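Enoyl-CoA hydratase subunit I (Geobacillus kaustophilus, PDB 2PBP) probably hydrates 2-enoyl-CoA thioesters in fatty-acid or phenylacetate breakdown, as a crotonase-family hydro-lyase. Local coordinates at residues A[244-247]-A[252-255]; A[201-206]-A[235-240]. All coordinates share one frame; numbering follows the deposited sequence.

Interaction 1 of 2, residues A[244-247]-A[252-255]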
# COMPACT_ATOMS: atom_id res chain seq x y z
N MET A 244 15.19 6.72 17.66
CA MET A 244 16.37 7.31 17.04
C MET A 244 17.61 7.22 17.93
O MET A 244 18.72 7.07 17.42
CB MET A 244 16.07 8.76 16.64
CG MET A 244 14.93 8.83 15.63
SD MET A 244 14.58 10.45 14.94
CE MET A 244 13.29 10.03 13.77
N ALA A 245 17.42 7.28 19.24
CA ALA A 245 18.56 7.16 20.15
C ALA A 245 19.06 5.71 20.10
O ALA A 245 20.26 5.45 20.10
CB ALA A 245 18.16 7.53 21.57
N ALA A 246 18.12 4.77 20.06
CA ALA A 246 18.46 3.35 20.00
C ALA A 246 19.21 3.02 18.71
O ALA A 246 20.15 2.22 18.72
CB ALA A 246 17.19 2.50 20.10
N PHE A 247 18.78 3.62 17.61
CA PHE A 247 19.42 3.38 16.33
C PHE A 247 20.87 3.86 16.35
O PHE A 247 21.77 3.16 15.88
CB PHE A 247 18.68 4.11 15.21
CG PHE A 247 19.17 3.75 13.84
CD1 PHE A 247 18.83 2.52 13.27
CD2 PHE A 247 19.97 4.62 13.11
CE1 PHE A 247 19.30 2.17 12.01
CE2 PHE A 247 20.44 4.28 11.85
CZ PHE A 247 20.10 3.05 11.29
N LYS A 252 18.60 -2.33 20.65
CA LYS A 252 17.18 -2.51 20.36
C LYS A 252 16.36 -1.41 21.02
O LYS A 252 16.61 -1.04 22.17
CB LYS A 252 16.68 -3.86 20.86
CG LYS A 252 17.23 -5.06 20.10
CD LYS A 252 16.43 -6.31 20.44
CE LYS A 252 16.83 -7.48 19.54
NZ LYS A 252 15.90 -8.63 19.71
N PRO A 253 15.38 -0.85 20.30
CA PRO A 253 14.55 0.21 20.89
C PRO A 253 13.55 -0.42 21.85
O PRO A 253 13.15 -1.58 21.68
CB PRO A 253 13.88 0.84 19.67
CG PRO A 253 13.73 -0.33 18.74
CD PRO A 253 15.07 -1.02 18.87
N ARG A 254 13.15 0.33 22.87
CA ARG A 254 12.20 -0.16 23.87
C ARG A 254 11.00 0.78 23.87
O ARG A 254 10.90 1.68 24.70
CB ARG A 254 12.87 -0.19 25.25
CG ARG A 254 14.18 -0.98 25.29
CD ARG A 254 13.96 -2.45 24.96
NE ARG A 254 15.21 -3.20 24.85
CZ ARG A 254 15.28 -4.50 24.60
NH1 ARG A 254 14.18 -5.21 24.43
NH2 ARG A 254 16.47 -5.10 24.52
N PHE A 255 10.09 0.57 22.92
CA PHE A 255 8.92 1.43 22.79
C PHE A 255 7.90 1.23 23.90
O PHE A 255 7.63 0.11 24.33
CB PHE A 255 8.29 1.19 21.42
CG PHE A 255 9.24 1.46 20.27
CD1 PHE A 255 9.76 2.74 20.07
CD2 PHE A 255 9.63 0.43 19.42
CE1 PHE A 255 10.66 2.99 19.03
CE2 PHE A 255 10.53 0.67 18.38
CZ PHE A 255 11.04 1.95 18.18
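Ala246 and Pro253 are the point where the last helix and the tail of the chain come together, with their CA atoms 5.1 Å apart. Residues 244-247 lie on helix 238-248, the final helix of this crotonase-fold chain. After the helix the chain reverses, and the extended, irregular segment 252-255 runs back roughly antiparallel to it. The contact is small and apolar. The side chain of Ala246 points at the tail. Its CB lies over one face of the proline ring, 3.6 Å from Pro253 CA and 3.8 Å from Pro253 N. The CB atoms of Ala246 and Pro253 are 3.7 Å apart. The carbonyl carbon of Lys252 lies a little farther off, 4.1 Å from Ala246 CB. The methyl is thus displaced from the ring centre toward N and CA, the side where the proline joins Lys252. Pro253 also touches its own neighbour in the tail: Phe255 CZ comes to 3.4 Å from Pro253 CB. The proline ring therefore has the helix methyl and the tail phenyl as two apolar neighbours. Two polar bonds anchor the tail nearby. Arg254 N bonds to Glu242 OE2, one turn back from Ala246 on the same helix, and Phe255 O receives Arg51 NH2. Asn134 of the second subunit packs on both Pro253 and Phe255, so this turn lies at the interface with that subunit. Farther out, Arg254 folds back on the tail. Its first two torsions are both near -60° (chi1 -55°, chi2 -63°), which bends the chain round toward Lys252. One face of the guanidinium is then met by Lys252 CB, 3.8 Å above its plane and offset toward the rim.

Interaction 2 of 2, residues A[201-206]-A[235-240]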
# COMPACT_ATOMS: atom_id res chain seq x y z
N PRO A 201 6.67 0.31 17.57
CA PRO A 201 6.09 1.49 18.21
C PRO A 201 4.57 1.48 18.04
O PRO A 201 4.08 1.57 16.93
CB PRO A 201 6.72 2.66 17.45
CG PRO A 201 7.95 2.07 16.81
CD PRO A 201 7.50 0.70 16.41
N PRO A 202 3.81 1.37 19.15
CA PRO A 202 2.34 1.35 19.05
C PRO A 202 1.73 2.52 18.28
O PRO A 202 0.82 2.33 17.47
CB PRO A 202 1.91 1.32 20.51
CG PRO A 202 3.03 0.57 21.19
CD PRO A 202 4.25 1.21 20.54
N LEU A 203 2.24 3.73 18.53
CA LEU A 203 1.72 4.91 17.85
C LEU A 203 2.05 4.86 16.36
O LEU A 203 1.24 5.28 15.52
CB LEU A 203 2.30 6.19 18.47
CG LEU A 203 1.81 6.50 19.89
CD1 LEU A 203 2.77 7.47 20.57
CD2 LEU A 203 0.40 7.07 19.84
N ALA A 204 3.23 4.35 16.03
CA ALA A 204 3.62 4.24 14.63
C ALA A 204 2.72 3.24 13.91
O ALA A 204 2.23 3.52 12.82
CB ALA A 204 5.09 3.82 14.52
N LEU A 205 2.47 2.08 14.52
CA LEU A 205 1.60 1.09 13.87
C LEU A 205 0.18 1.64 13.70
O LEU A 205 -0.46 1.44 12.67
CB LEU A 205 1.54 -0.21 14.67
CG LEU A 205 2.84 -1.00 14.88
CD1 LEU A 205 2.49 -2.44 15.27
CD2 LEU A 205 3.67 -1.00 13.61
N ARG A 206 -0.29 2.36 14.72
CA ARG A 206 -1.62 2.95 14.73
C ARG A 206 -1.80 3.99 13.63
O ARG A 206 -2.76 3.94 12.86
CB ARG A 206 -1.88 3.58 16.09
CG ARG A 206 -3.23 4.27 16.29
CD ARG A 206 -3.16 5.08 17.59
NE ARG A 206 -4.39 5.76 17.97
CZ ARG A 206 -5.41 5.18 18.61
NH1 ARG A 206 -5.35 3.90 18.93
NH2 ARG A 206 -6.46 5.91 18.97
N PHE A 235 6.34 12.85 15.92
CA PHE A 235 7.49 13.55 16.49
C PHE A 235 7.15 14.21 17.83
O PHE A 235 7.97 14.93 18.40
CB PHE A 235 8.07 14.56 15.50
CG PHE A 235 8.93 13.92 14.45
CD1 PHE A 235 8.36 13.25 13.38
CD2 PHE A 235 10.32 13.91 14.58
CE1 PHE A 235 9.15 12.57 12.45
CE2 PHE A 235 11.12 13.23 13.67
CZ PHE A 235 10.53 12.56 12.60
N ALA A 236 5.95 13.95 18.32
CA ALA A 236 5.52 14.47 19.60
C ALA A 236 5.64 13.32 20.60
O ALA A 236 5.45 13.51 21.81
CB ALA A 236 4.08 14.95 19.54
N SER A 237 5.96 12.14 20.10
CA SER A 237 6.07 10.96 20.96
C SER A 237 7.46 10.74 21.52
O SER A 237 8.47 11.08 20.90
CB SER A 237 5.63 9.70 20.20
OG SER A 237 6.58 9.31 19.22
N GLU A 238 7.51 10.16 22.71
CA GLU A 238 8.77 9.84 23.35
C GLU A 238 9.38 8.66 22.59
O GLU A 238 10.59 8.53 22.50
CB GLU A 238 8.55 9.48 24.82
CG GLU A 238 8.06 10.66 25.66
CD GLU A 238 7.63 10.26 27.05
OE1 GLU A 238 8.41 9.59 27.75
OE2 GLU A 238 6.50 10.62 27.45
N ASP A 239 8.51 7.82 22.03
CA ASP A 239 8.98 6.66 21.28
C ASP A 239 9.81 7.06 20.07
O ASP A 239 10.72 6.34 19.66
CB ASP A 239 7.80 5.79 20.81
CG ASP A 239 7.29 4.85 21.89
OD1 ASP A 239 7.96 4.73 22.94
OD2 ASP A 239 6.24 4.22 21.69
N GLN A 240 9.51 8.22 19.48
CA GLN A 240 10.28 8.68 18.34
C GLN A 240 11.70 9.00 18.81
O GLN A 240 12.68 8.67 18.14
CB GLN A 240 9.63 9.92 17.72
CG GLN A 240 10.50 10.68 16.74
CD GLN A 240 11.21 11.84 17.41
OE1 GLN A 240 10.57 12.67 18.06
NE2 GLN A 240 12.53 11.92 17.25
O HOH W 1 4.90 4.53 19.45
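Asp239 OD2, 3.8 Å from Pro202 CD, is gripped by several donors. A water gives it a hydrogen bond of 2.6 Å from the water oxygen to Asp239 OD2. Gly257 N donates to it as well, and Lys258 N adds a weak bond. The other oxygen, Asp239 OD1, takes Gln256 N. The carboxylate thus holds the C-terminal tail, while the water links it to Leu203 N on helix 202-217. That water accepts from Leu203 N at 2.9 Å, in the first turn of the helix, two residues after the N-cap Pro201. The side chains of Pro202 and Asp239 cross at about a right angle, with CD of the proline ring facing the carboxylate.

Beside the water bridge lies an apolar touch. Leu203 carries CG beside its backbone N (chi1 -69°), and its CD1 branch reaches Ser237 CB at 3.6 Å. Ser237 is itself the side-chain N-cap of helix 238-248. Its OG accepts from Gln240 N at 3.1 Å, a bent bond of 139°, and also bonds to Leu234 O at the end of the preceding helix. The contact is therefore a water-bridged meeting of two helix N-termini in the C-terminal helical part of the crotonase fold. The second subunit covers part of the region: its Gly136 packs on Pro201, and its Trp161 NE1 bonds to Leu205 O. Backbone N-H groups and the nearby N-terminal end of helix 202-217 would be expected to stabilise a negative charge on Asp239, consistent with an ionised carboxylate as the hub of this contact.

Both contacts lie in the C-terminal helical part of the chain, and neither nests in or crosses the other. Interaction 2 comes first. It closes the long hairpin of helices 202-217 and 220-234 by bringing the start of helix 238-248 back to the start of helix 202-217. Interaction 1 then closes the short turn after helix 238-248 and sends the tail back along it. The two share that helix, and their centres are about 12 Å apart. Phe255 joins them: its CE2 lies 3.3 Å from Pro201 CG. Interaction 2 thus ties the start of the last helix to the hairpin, and interaction 1 ties its far end to the tail, beside the second subunit.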